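Local coordinates for protein ferredoxin-NADP reductase (Neisseria gonorrhoeae MIA_2011_03-10, PDB 5TR9) that binds FAD and probably passes electrons between NADP(H) and ferredoxin or a related carrier through the flavin, at residues A[31-36]-A[81-86]; A[54-59]-A[101-106]; A[62-67]-A[87-92]. All coordinates share one frame; numbering follows the deposited sequence.

Contact 1 of 3, residues A[31-36]-A[81-86]. With FAD (flavin-adenine dinucleotide), chain C.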
loop_
_atom_site.group_PDB
_atom_site.type_symbol
_atom_site.label_atom_id
_atom_site.label_comp_id
_atom_site.label_asym_id
_atom_site.label_seq_id
_atom_site.Cartn_x
_atom_site.Cartn_y
_atom_site.Cartn_z
ATOM N N LYS A 31 7.935 -14.951 6.599
ATOM C CA LYS A 31 8.500 -13.612 6.646
ATOM C C LYS A 31 7.488 -12.507 6.366
ATOM O O LYS A 31 7.870 -11.330 6.357
ATOM C CB LYS A 31 9.663 -13.499 5.645
ATOM C CG LYS A 31 10.792 -14.491 5.884
ATOM C CD LYS A 31 11.487 -14.217 7.208
ATOM C CE LYS A 31 12.548 -15.259 7.511
ATOM N NZ LYS A 31 13.042 -15.145 8.912
ATOM N N LEU A 32 6.218 -12.835 6.120
ATOM C CA LEU A 32 5.198 -11.824 5.858
ATOM C C LEU A 32 4.120 -11.935 6.925
ATOM O O LEU A 32 3.451 -12.972 7.026
ATOM C CB LEU A 32 4.596 -11.993 4.456
ATOM C CG LEU A 32 5.608 -11.827 3.307
ATOM C CD1 LEU A 32 4.950 -12.108 1.963
ATOM C CD2 LEU A 32 6.239 -10.444 3.317
ATOM N N ILE A 33 3.948 -10.873 7.714
ATOM C CA ILE A 33 2.948 -10.885 8.780
ATOM C C ILE A 33 1.961 -9.749 8.580
ATOM O O ILE A 33 2.294 -8.682 8.050
ATOM C CB ILE A 33 3.584 -10.785 10.190
ATOM C CG1 ILE A 33 4.340 -9.460 10.345
ATOM C CG2 ILE A 33 4.511 -11.963 10.438
ATOM C CD1 ILE A 33 4.779 -9.164 11.789
ATOM N N THR A 34 0.730 -9.980 9.030
ATOM C CA THR A 34 -0.147 -8.879 9.398
ATOM C C THR A 34 -0.355 -8.946 10.903
ATOM O O THR A 34 -0.217 -10.011 11.519
ATOM C CB THR A 34 -1.495 -8.904 8.653
ATOM O OG1 THR A 34 -2.148 -10.173 8.811
ATOM C CG2 THR A 34 -1.277 -8.630 7.164
ATOM N N PHE A 35 -0.623 -7.792 11.502
ATOM C CA PHE A 35 -0.888 -7.765 12.932
ATOM C C PHE A 35 -1.805 -6.597 13.241
ATOM O O PHE A 35 -1.876 -5.627 12.482
ATOM C CB PHE A 35 0.408 -7.690 13.772
ATOM C CG PHE A 35 1.247 -6.448 13.538
ATOM C CD1 PHE A 35 2.181 -6.402 12.506
ATOM C CD2 PHE A 35 1.153 -5.354 14.401
ATOM C CE1 PHE A 35 2.980 -5.275 12.305
ATOM C CE2 PHE A 35 1.953 -4.219 14.211
ATOM C CZ PHE A 35 2.871 -4.178 13.158
ATOM N N ALA A 36 -2.542 -6.724 14.340
ATOM C CA ALA A 36 -3.466 -5.691 14.777
ATOM C C ALA A 36 -3.049 -5.194 16.150
ATOM O O ALA A 36 -2.541 -5.963 16.979
ATOM C CB ALA A 36 -4.899 -6.217 14.843
ATOM N N ALA A 81 3.710 -6.174 7.543
ATOM C CA ALA A 81 5.156 -6.008 7.637
ATOM C C ALA A 81 5.906 -7.168 6.997
ATOM O O ALA A 81 5.537 -8.340 7.156
ATOM C CB ALA A 81 5.606 -5.867 9.104
ATOM N N VAL A 82 6.964 -6.829 6.264
ATOM C CA VAL A 82 7.911 -7.818 5.753
ATOM C C VAL A 82 9.078 -7.901 6.728
ATOM O O VAL A 82 9.681 -6.880 7.084
ATOM C CB VAL A 82 8.396 -7.463 4.336
ATOM C CG1 VAL A 82 8.717 -6.014 4.240
ATOM C CG2 VAL A 82 9.641 -8.271 3.971
ATOM N N LEU A 83 9.413 -9.123 7.156
ATOM C CA LEU A 83 10.501 -9.286 8.118
ATOM C C LEU A 83 11.834 -9.296 7.377
ATOM O O LEU A 83 12.079 -10.152 6.517
ATOM C CB LEU A 83 10.306 -10.554 8.950
ATOM C CG LEU A 83 8.987 -10.575 9.726
ATOM C CD1 LEU A 83 8.853 -11.876 10.509
ATOM C CD2 LEU A 83 8.842 -9.364 10.655
ATOM N N ILE A 84 12.696 -8.334 7.705
ATOM C CA ILE A 84 13.948 -8.110 6.992
ATOM C C ILE A 84 15.084 -8.767 7.765
ATOM O O ILE A 84 15.208 -8.574 8.984
ATOM C CB ILE A 84 14.214 -6.604 6.811
ATOM C CG1 ILE A 84 13.073 -5.933 6.035
ATOM C CG2 ILE A 84 15.585 -6.377 6.151
ATOM C CD1 ILE A 84 12.925 -6.449 4.619
ATOM N N GLN A 85 15.901 -9.562 7.062
ATOM C CA GLN A 85 17.077 -10.171 7.662
ATOM C C GLN A 85 17.961 -9.098 8.290
ATOM O O GLN A 85 18.313 -8.110 7.636
ATOM C CB GLN A 85 17.872 -10.951 6.604
ATOM C CG GLN A 85 19.071 -11.681 7.153
ATOM C CD GLN A 85 19.889 -12.373 6.071
ATOM O OE1 GLN A 85 19.612 -12.234 4.876
ATOM N NE2 GLN A 85 20.898 -13.124 6.487
ATOM N N ASP A 86 18.296 -9.296 9.564
ATOM C CA ASP A 86 19.162 -8.430 10.362
ATOM C C ASP A 86 18.532 -7.078 10.677
ATOM O O ASP A 86 19.209 -6.214 11.250
ATOM C CB ASP A 86 20.522 -8.195 9.695
ATOM C CG ASP A 86 21.228 -9.488 9.323
ATOM O OD1 ASP A 86 21.176 -10.454 10.114
ATOM O OD2 ASP A 86 21.838 -9.528 8.235
HETATM P PA FAD C . 15.458 -1.229 8.687
HETATM O O1A FAD C . 16.703 -0.906 9.445
HETATM O O2A FAD C . 14.346 -0.188 8.746
HETATM O O5B FAD C . 15.743 -1.461 7.169
HETATM C C5B FAD C . 16.821 -2.310 6.727
HETATM C C4B FAD C . 16.713 -2.417 5.226
HETATM O O4B FAD C . 15.592 -3.263 4.899
HETATM C C3B FAD C . 16.419 -1.109 4.506
HETATM O O3B FAD C . 17.605 -0.368 4.240
HETATM C C2B FAD C . 15.767 -1.589 3.208
HETATM O O2B FAD C . 16.743 -1.987 2.250
HETATM C C1B FAD C . 15.022 -2.842 3.669
HETATM N N9A FAD C . 13.593 -2.670 3.882
HETATM C C8A FAD C . 12.974 -2.005 4.906
HETATM N N7A FAD C . 11.662 -2.067 4.864
HETATM C C5A FAD C . 11.408 -2.842 3.742
HETATM C C6A FAD C . 10.211 -3.279 3.148
HETATM N N6A FAD C . 8.998 -2.973 3.622
HETATM N N1A FAD C . 10.304 -4.029 2.026
HETATM C C2A FAD C . 11.518 -4.334 1.554
HETATM N N3A FAD C . 12.716 -3.977 2.028
HETATM C C4A FAD C . 12.589 -3.235 3.137
HETATM N N1 FAD C . 7.533 -1.588 6.006
HETATM C C2 FAD C . 6.585 -2.568 5.982
HETATM O O2 FAD C . 6.890 -3.759 6.142
HETATM N N3 FAD C . 5.259 -2.221 5.747
HETATM C C4 FAD C . 4.784 -0.937 5.527
HETATM O O4 FAD C . 3.583 -0.737 5.344
HETATM C C4X FAD C . 5.800 0.086 5.569
HETATM N N5 FAD C . 5.438 1.337 5.349
HETATM C C5X FAD C . 6.418 2.310 5.392
HETATM C C6 FAD C . 6.051 3.640 5.168
HETATM C C7 FAD C . 6.997 4.657 5.197
HETATM C C7M FAD C . 6.567 6.082 4.968
HETATM C C8 FAD C . 8.340 4.348 5.470
HETATM C C8M FAD C . 9.384 5.437 5.515
HETATM C C9 FAD C . 8.710 3.022 5.687
HETATM C C9A FAD C . 7.763 2.004 5.656
HETATM N N10 FAD C . 8.109 0.642 5.833
HETATM C C10 FAD C . 7.149 -0.333 5.826
HETATM C "C1'" FAD C . 9.459 0.255 6.250
HETATM C "C2'" FAD C . 9.498 0.116 7.783
HETATM O "O2'" FAD C . 9.402 1.386 8.431
HETATM C "C3'" FAD C . 10.768 -0.598 8.252
HETATM O "O3'" FAD C . 11.903 -0.008 7.630
HETATM C "C4'" FAD C . 10.715 -2.120 8.102
HETATM O "O4'" FAD C . 9.721 -2.635 8.991
HETATM C "C5'" FAD C . 12.038 -2.793 8.399
HETATM O "O5'" FAD C . 12.498 -2.369 9.697
HETATM P P FAD C . 13.843 -2.950 10.307
HETATM O O1P FAD C . 13.727 -4.461 10.470
HETATM O O2P FAD C . 14.176 -2.135 11.507
HETATM O O3P FAD C . 14.896 -2.642 9.133
#
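Ile33 turns CG1 into the slot between its own backbone N and carbonyl carbon (chi1 62°), which lays that methylene against the methyl of Ala81, CG1 to CB 4.0 Å. Phe35, with a similar chi1 of 62°, carries its ring across toward strand 76-82 until the CE1 edge meets the same methyl near the ring plane. Alanine suits this spot because two larger side chains already converge on it, and Phe93 of helix 88-95 also touches it. Farther along, Ile33 CD1 reaches Leu83 CD2 more loosely. The other face of the ribbon carries Leu32, whose CD2 crosses obliquely over Val82 and touches CB at 3.8 Å.

Between these two layers the strands run antiparallel. Ile33 and Ala81 form a hydrogen-bonded pair: Ile33 N gives to Ala81 O, and Ala81 N to Ile33 O at 2.9 Å. Leu32 and Val82 are the next, non-hydrogen-bonded pair, and beyond them Leu83 N donates to Lys31 O at 2.8 Å, almost straight (173°). The pairing closes one end of the strand order in the antiparallel FAD-binding sheet, a barrel in this reductase family, with outermost strand 76-82 facing the flavin.

Because Val82 is in a non-hydrogen-bonded pair, its N-H points away from strand 32-38 and is used by the flavin: Val82 N donates to FAD O2 at 3.1 Å. Ile84 CD1 rests against the adenine ring, 3.6 Å from FAD C4A. The edge strand therefore spends one set of polar groups on its neighbour and another on the cofactor, and the bond to O2 would probably favour negative charge at that end of the isoalloxazine when the flavin is reduced.

Contact 2 of 3, residues A[54-59]-A[101-106]. With EDO (1,2-ethanediol), chain D.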
loop_
_atom_site.group_PDB
_atom_site.type_symbol
_atom_site.label_atom_id
_atom_site.label_comp_id
_atom_site.label_asym_id
_atom_site.label_seq_id
_atom_site.Cartn_x
_atom_site.Cartn_y
_atom_site.Cartn_z
ATOM N N GLY A 54 6.383 2.072 17.613
ATOM C CA GLY A 54 7.632 2.043 18.345
ATOM C C GLY A 54 7.606 1.042 19.476
ATOM O O GLY A 54 6.559 0.509 19.858
ATOM N N PHE A 55 8.792 0.788 20.007
ATOM C CA PHE A 55 8.947 -0.014 21.210
ATOM C C PHE A 55 9.909 0.677 22.159
ATOM O O PHE A 55 10.858 1.340 21.734
ATOM C CB PHE A 55 9.503 -1.420 20.924
ATOM C CG PHE A 55 8.588 -2.302 20.135
ATOM C CD1 PHE A 55 7.507 -2.927 20.743
ATOM C CD2 PHE A 55 8.830 -2.539 18.793
ATOM C CE1 PHE A 55 6.664 -3.757 20.009
ATOM C CE2 PHE A 55 8.003 -3.372 18.054
ATOM C CZ PHE A 55 6.919 -3.982 18.665
ATOM N N TYR A 56 9.663 0.501 23.453
ATOM C CA TYR A 56 10.698 0.777 24.435
ATOM C C TYR A 56 11.822 -0.234 24.260
ATOM O O TYR A 56 11.574 -1.441 24.201
ATOM C CB TYR A 56 10.136 0.675 25.850
ATOM C CG TYR A 56 9.031 1.646 26.209
ATOM C CD1 TYR A 56 9.217 3.019 26.106
ATOM C CD2 TYR A 56 7.814 1.183 26.703
ATOM C CE1 TYR A 56 8.217 3.902 26.471
ATOM C CE2 TYR A 56 6.806 2.057 27.057
ATOM C CZ TYR A 56 7.013 3.414 26.938
ATOM O OH TYR A 56 6.020 4.295 27.311
ATOM N N GLU A 57 13.061 0.250 24.156
ATOM C CA GLU A 57 14.239 -0.615 24.062
ATOM C C GLU A 57 15.222 -0.155 25.129
ATOM O O GLU A 57 15.892 0.863 24.940
ATOM C CB GLU A 57 14.880 -0.548 22.680
ATOM C CG GLU A 57 14.368 -1.554 21.672
ATOM C CD GLU A 57 15.383 -1.809 20.570
ATOM O OE1 GLU A 57 15.604 -2.989 20.219
ATOM O OE2 GLU A 57 15.976 -0.829 20.072
ATOM N N GLY A 58 15.313 -0.885 26.240
ATOM C CA GLY A 58 16.151 -0.415 27.328
ATOM C C GLY A 58 15.653 0.947 27.769
ATOM O O GLY A 58 14.448 1.160 27.941
ATOM N N LYS A 59 16.577 1.897 27.907
ATOM C CA LYS A 59 16.232 3.272 28.270
ATOM C C LYS A 59 15.878 4.127 27.063
ATOM O O LYS A 59 15.632 5.331 27.225
ATOM C CB LYS A 59 17.381 3.939 29.026
ATOM C CG LYS A 59 18.595 4.225 28.159
ATOM C CD LYS A 59 19.593 5.128 28.872
ATOM C CE LYS A 59 20.969 5.030 28.241
ATOM N NZ LYS A 59 20.886 4.945 26.760
ATOM N N THR A 101 3.265 -4.546 24.786
ATOM C CA THR A 101 3.102 -3.112 24.580
ATOM C C THR A 101 3.769 -2.684 23.281
ATOM O O THR A 101 4.916 -3.054 23.008
ATOM C CB THR A 101 3.710 -2.333 25.747
ATOM O OG1 THR A 101 2.941 -2.560 26.935
ATOM C CG2 THR A 101 3.738 -0.837 25.446
ATOM N N ILE A 102 3.051 -1.888 22.491
ATOM C CA ILE A 102 3.602 -1.233 21.315
ATOM C C ILE A 102 3.175 0.226 21.384
ATOM O O ILE A 102 2.103 0.549 21.905
ATOM C CB ILE A 102 3.144 -1.924 20.004
ATOM C CG1 ILE A 102 3.881 -1.351 18.782
ATOM C CG2 ILE A 102 1.618 -1.813 19.813
ATOM C CD1 ILE A 102 3.759 -2.230 17.532
ATOM N N LEU A 103 4.045 1.113 20.908
ATOM C CA LEU A 103 3.822 2.551 21.003
ATOM C C LEU A 103 3.274 3.071 19.682
ATOM O O LEU A 103 3.752 2.684 18.613
ATOM C CB LEU A 103 5.121 3.283 21.348
ATOM C CG LEU A 103 5.919 2.715 22.524
ATOM C CD1 LEU A 103 7.117 3.602 22.790
ATOM C CD2 LEU A 103 5.041 2.604 23.748
ATOM N N LEU A 104 2.269 3.949 19.764
ATOM C CA LEU A 104 1.603 4.511 18.590
ATOM C C LEU A 104 1.740 6.028 18.625
ATOM O O LEU A 104 1.154 6.685 19.490
ATOM C CB LEU A 104 0.130 4.099 18.556
ATOM C CG LEU A 104 -0.740 4.696 17.446
ATOM C CD1 LEU A 104 -0.274 4.233 16.073
ATOM C CD2 LEU A 104 -2.189 4.317 17.698
ATOM N N ASP A 105 2.504 6.585 17.686
ATOM C CA ASP A 105 2.579 8.037 17.558
ATOM C C ASP A 105 1.177 8.591 17.336
ATOM O O ASP A 105 0.374 7.998 16.613
ATOM C CB ASP A 105 3.504 8.407 16.393
ATOM C CG ASP A 105 3.801 9.888 16.318
ATOM O OD1 ASP A 105 2.878 10.687 16.062
ATOM O OD2 ASP A 105 4.974 10.264 16.532
ATOM N N LYS A 106 0.870 9.716 17.990
ATOM C CA LYS A 106 -0.491 10.248 17.940
ATOM C C LYS A 106 -0.874 10.771 16.558
ATOM O O LYS A 106 -2.066 10.955 16.287
ATOM C CB LYS A 106 -0.672 11.352 18.988
ATOM C CG LYS A 106 -0.710 10.827 20.415
ATOM C CD LYS A 106 -0.926 11.933 21.431
ATOM C CE LYS A 106 -0.991 11.346 22.829
ATOM N NZ LYS A 106 -1.067 12.409 23.874
HETATM C C1 EDO D . 17.730 2.356 21.750
HETATM O O1 EDO D . 17.635 2.231 23.173
HETATM C C2 EDO D . 18.907 3.258 21.394
HETATM O O2 EDO D . 18.767 4.525 22.050
HETATM O O HOH W 1 7.398 -1.440 24.167
#
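Leu103 spreads its two methyls under the ring of Tyr56, the side chains crossing at about a right angle. Tyr56 has CG opposite its carbonyl carbon (chi1 -62°), which brings the ring back over the leucine. CD1 of Leu103 sits over the ring face, 4.0 Å from the centroid and 18° off the normal, a CH-pi contact, while CD2 touches CE2 of Tyr56 at 3.8 Å. A branched leucine can offer both methyls to one flat surface. Phe55 works on the other side of the strand: its CZ meets Ile102 CD1 at 3.8 Å, and its CD1 edge comes up to the carbonyl oxygen of Thr101, near the ring plane, as suits the slightly positive rim of an aromatic ring.

Gly54 and Leu103 form an antiparallel hydrogen-bonded pair, with Leu103 N to Gly54 O at 2.8 Å and Gly54 N to Leu103 O at 2.9 Å, the second distinctly bent (143°). Having no side chain on the face of Leu103, Gly54 leaves room for the leucine. One step on, a water accepts from Tyr56 N and donates to Thr101 O.

Farther out, strand 101-105 lies between 50-57 and 17-27 in the antiparallel FAD-binding sheet, and helix 88-95 packs on the Phe55 face. Pairing is thus direct at Gly54 and water-mediated at Tyr56, so beyond that point the join depends mainly on apolar and aromatic side chains and on the hydrogen bond from Tyr56 OH to Glu19.

Contact 3 of 3, residues A[62-67]-A[87-92]. With FAD (flavin-adenine dinucleotide), chain C.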
loop_
_atom_site.group_PDB
_atom_site.type_symbol
_atom_site.label_atom_id
_atom_site.label_comp_id
_atom_site.label_asym_id
_atom_site.label_seq_id
_atom_site.Cartn_x
_atom_site.Cartn_y
_atom_site.Cartn_z
ATOM N N ILE A 62 12.845 2.556 19.681
ATOM C CA ILE A 62 12.993 2.326 18.251
ATOM C C ILE A 62 11.655 2.638 17.600
ATOM O O ILE A 62 10.600 2.266 18.124
ATOM C CB ILE A 62 13.471 0.892 17.922
ATOM C CG1 ILE A 62 13.678 0.740 16.414
ATOM C CG2 ILE A 62 12.525 -0.165 18.485
ATOM C CD1 ILE A 62 14.388 -0.548 16.023
ATOM N N TRP A 63 11.699 3.352 16.477
ATOM C CA TRP A 63 10.499 3.785 15.766
ATOM C C TRP A 63 10.609 3.467 14.286
ATOM O O TRP A 63 11.675 3.667 13.688
ATOM C CB TRP A 63 10.290 5.288 15.901
ATOM C CG TRP A 63 9.962 5.752 17.270
ATOM C CD1 TRP A 63 10.826 6.252 18.196
ATOM C CD2 TRP A 63 8.663 5.782 17.869
ATOM N NE1 TRP A 63 10.145 6.589 19.346
ATOM C CE2 TRP A 63 8.816 6.310 19.168
ATOM C CE3 TRP A 63 7.386 5.418 17.429
ATOM C CZ2 TRP A 63 7.734 6.474 20.041
ATOM C CZ3 TRP A 63 6.312 5.583 18.295
ATOM C CH2 TRP A 63 6.496 6.103 19.586
ATOM N N ARG A 64 9.490 3.044 13.687
ATOM C CA ARG A 64 9.411 2.815 12.243
ATOM C C ARG A 64 8.015 3.157 11.730
ATOM O O ARG A 64 7.024 3.063 12.462
ATOM C CB ARG A 64 9.734 1.355 11.867
ATOM C CG ARG A 64 11.186 0.917 12.113
ATOM C CD ARG A 64 12.150 1.625 11.174
ATOM N NE ARG A 64 13.497 1.044 11.198
ATOM C CZ ARG A 64 14.442 1.364 12.082
ATOM N NH1 ARG A 64 14.192 2.242 13.055
ATOM N NH2 ARG A 64 15.648 0.797 12.002
ATOM N N ALA A 65 7.935 3.510 10.443
ATOM C CA ALA A 65 6.661 3.854 9.813
ATOM C C ALA A 65 6.017 2.643 9.135
ATOM O O ALA A 65 6.707 1.804 8.538
ATOM C CB ALA A 65 6.864 4.965 8.778
ATOM N N TYR A 66 4.680 2.566 9.212
ATOM C CA TYR A 66 3.897 1.499 8.577
ATOM C C TYR A 66 2.594 2.074 8.054
ATOM O O TYR A 66 1.899 2.777 8.786
ATOM C CB TYR A 66 3.593 0.347 9.558
ATOM C CG TYR A 66 4.886 -0.250 10.027
ATOM C CD1 TYR A 66 5.533 -1.226 9.275
ATOM C CD2 TYR A 66 5.492 0.215 11.185
ATOM C CE1 TYR A 66 6.760 -1.722 9.668
ATOM C CE2 TYR A 66 6.710 -0.266 11.582
ATOM C CZ TYR A 66 7.330 -1.238 10.831
ATOM O OH TYR A 66 8.556 -1.694 11.235
ATOM N N SER A 67 2.250 1.760 6.807
ATOM C CA SER A 67 0.949 2.195 6.290
ATOM C C SER A 67 -0.186 1.433 6.958
ATOM O O SER A 67 -0.127 0.211 7.108
ATOM C CB SER A 67 0.865 1.967 4.784
ATOM O OG SER A 67 1.923 2.628 4.108
ATOM N N GLY A 87 17.263 -6.866 10.334
ATOM C CA GLY A 87 16.604 -5.614 10.634
ATOM C C GLY A 87 16.185 -5.546 12.091
ATOM O O GLY A 87 15.645 -6.511 12.646
ATOM N N PRO A 88 16.447 -4.412 12.754
ATOM C CA PRO A 88 16.154 -4.354 14.198
ATOM C C PRO A 88 14.673 -4.376 14.527
ATOM O O PRO A 88 14.279 -5.081 15.471
ATOM C CB PRO A 88 16.836 -3.049 14.643
ATOM C CG PRO A 88 16.912 -2.218 13.398
ATOM C CD PRO A 88 17.170 -3.214 12.288
ATOM N N MET A 89 13.824 -3.638 13.803
ATOM C CA MET A 89 12.398 -3.716 14.108
ATOM C C MET A 89 11.853 -5.093 13.761
ATOM O O MET A 89 11.003 -5.634 14.483
ATOM C CB MET A 89 11.617 -2.627 13.367
ATOM C CG MET A 89 10.206 -2.430 13.923
ATOM S SD MET A 89 10.276 -1.582 15.519
ATOM C CE MET A 89 8.694 -0.740 15.533
ATOM N N SER A 90 12.352 -5.681 12.669
ATOM C CA SER A 90 11.898 -7.002 12.256
ATOM C C SER A 90 12.164 -8.043 13.336
ATOM O O SER A 90 11.330 -8.924 13.565
ATOM C CB SER A 90 12.575 -7.402 10.942
ATOM O OG SER A 90 12.179 -6.507 9.914
ATOM N N ALA A 91 13.304 -7.938 14.032
ATOM C CA ALA A 91 13.596 -8.877 15.108
ATOM C C ALA A 91 12.589 -8.740 16.238
ATOM O O ALA A 91 12.213 -9.733 16.872
ATOM C CB ALA A 91 15.009 -8.651 15.632
ATOM N N LEU A 92 12.159 -7.511 16.523
ATOM C CA LEU A 92 11.146 -7.332 17.558
ATOM C C LEU A 92 9.792 -7.848 17.087
ATOM O O LEU A 92 9.061 -8.474 17.862
ATOM C CB LEU A 92 11.050 -5.857 17.957
ATOM C CG LEU A 92 12.353 -5.288 18.512
ATOM C CD1 LEU A 92 12.224 -3.784 18.689
ATOM C CD2 LEU A 92 12.751 -5.963 19.829
HETATM P PA FAD C . 15.458 -1.229 8.687
HETATM O O1A FAD C . 16.703 -0.906 9.445
HETATM O O2A FAD C . 14.346 -0.188 8.746
HETATM O O5B FAD C . 15.743 -1.461 7.169
HETATM C C5B FAD C . 16.821 -2.310 6.727
HETATM C C4B FAD C . 16.713 -2.417 5.226
HETATM O O4B FAD C . 15.592 -3.263 4.899
HETATM C C3B FAD C . 16.419 -1.109 4.506
HETATM O O3B FAD C . 17.605 -0.368 4.240
HETATM C C2B FAD C . 15.767 -1.589 3.208
HETATM O O2B FAD C . 16.743 -1.987 2.250
HETATM C C1B FAD C . 15.022 -2.842 3.669
HETATM N N9A FAD C . 13.593 -2.670 3.882
HETATM C C8A FAD C . 12.974 -2.005 4.906
HETATM N N7A FAD C . 11.662 -2.067 4.864
HETATM C C5A FAD C . 11.408 -2.842 3.742
HETATM C C6A FAD C . 10.211 -3.279 3.148
HETATM N N6A FAD C . 8.998 -2.973 3.622
HETATM N N1A FAD C . 10.304 -4.029 2.026
HETATM C C2A FAD C . 11.518 -4.334 1.554
HETATM N N3A FAD C . 12.716 -3.977 2.028
HETATM C C4A FAD C . 12.589 -3.235 3.137
HETATM N N1 FAD C . 7.533 -1.588 6.006
HETATM C C2 FAD C . 6.585 -2.568 5.982
HETATM O O2 FAD C . 6.890 -3.759 6.142
HETATM N N3 FAD C . 5.259 -2.221 5.747
HETATM C C4 FAD C . 4.784 -0.937 5.527
HETATM O O4 FAD C . 3.583 -0.737 5.344
HETATM C C4X FAD C . 5.800 0.086 5.569
HETATM N N5 FAD C . 5.438 1.337 5.349
HETATM C C5X FAD C . 6.418 2.310 5.392
HETATM C C6 FAD C . 6.051 3.640 5.168
HETATM C C7 FAD C . 6.997 4.657 5.197
HETATM C C7M FAD C . 6.567 6.082 4.968
HETATM C C8 FAD C . 8.340 4.348 5.470
HETATM C C8M FAD C . 9.384 5.437 5.515
HETATM C C9 FAD C . 8.710 3.022 5.687
HETATM C C9A FAD C . 7.763 2.004 5.656
HETATM N N10 FAD C . 8.109 0.642 5.833
HETATM C C10 FAD C . 7.149 -0.333 5.826
HETATM C "C1'" FAD C . 9.459 0.255 6.250
HETATM C "C2'" FAD C . 9.498 0.116 7.783
HETATM O "O2'" FAD C . 9.402 1.386 8.431
HETATM C "C3'" FAD C . 10.768 -0.598 8.252
HETATM O "O3'" FAD C . 11.903 -0.008 7.630
HETATM C "C4'" FAD C . 10.715 -2.120 8.102
HETATM O "O4'" FAD C . 9.721 -2.635 8.991
HETATM C "C5'" FAD C . 12.038 -2.793 8.399
HETATM O "O5'" FAD C . 12.498 -2.369 9.697
HETATM P P FAD C . 13.843 -2.950 10.307
HETATM O O1P FAD C . 13.727 -4.461 10.470
HETATM O O2P FAD C . 14.176 -2.135 11.507
HETATM O O3P FAD C . 14.896 -2.642 9.133
#
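Arg64 reaches across from strand 60-67 to helix 88-95 and the FAD diphosphate between them. Its CB lies 3.5 Å from the ribityl hydroxyl FAD O2', and CG packs on Met89 CB at 3.8 Å, the two chains running antiparallel to each other. A bend at chi2 (-68°) turns the chain toward the phosphates: CD passes 3.7 Å from FAD O2A, and NE donates to that oxygen at 2.9 Å. NH2 gives a longer bond to FAD O1A and lies near Pro88 CG, while NH1 turns back to Trp63 O. Arginine suits the place because its flat group can bind two phosphate oxygens and its own strand at once.

The helix meets the other phosphate with its first turn. Met89 N donates to FAD O2P at 2.8 Å, and Ser90 uses both N and OG on FAD O1P, so the positive end of the helix dipole probably adds to the attraction. Gly87, at the N-cap, is suitably small: a CB there would clash with FAD O1P.

Residues 64-67 form the RxYS motif of this reductase family: beyond Arg64, Tyr66 OH shares a hydrogen bond of 2.7 Å with FAD O4', beside Met89 CG, and Ser67 N donates to the flavin O4. Ile62 fills the other end, CD1 on Pro88 and CG2 on Leu92 CD1 at 3.6 Å.

Helix residues 88-92 run at 94° to strand residues 62-67. Strand 50-57 flanks strand 60-67, its Phe55 touching Leu92, while Phe93 meets the Tyr66 ring.

In the fold
All three contacts belong to the FAD-binding region, and their strands lie in one six-stranded antiparallel sheet. Contact 1 joins strands 32-38 and 76-82 at one end of the strand order; contact 2 joins 50-57 and 101-105 nearer the other, where 60-67 of contact 3 is outermost. Contacts 1 and 3 have centres about 9 Å apart and both touch FAD, joined by a probable hydrogen bond between Ser90 OG and Ile84 N. Contact 2 lies about 10 Å from contact 3 and 17 Å from contact 1. Along the chain contact 3 is nested within contact 2, whereas contact 1 alternates with both. Helix 88-95 packs on side chains from both ends of the strand order and meets the cofactor diphosphate between them.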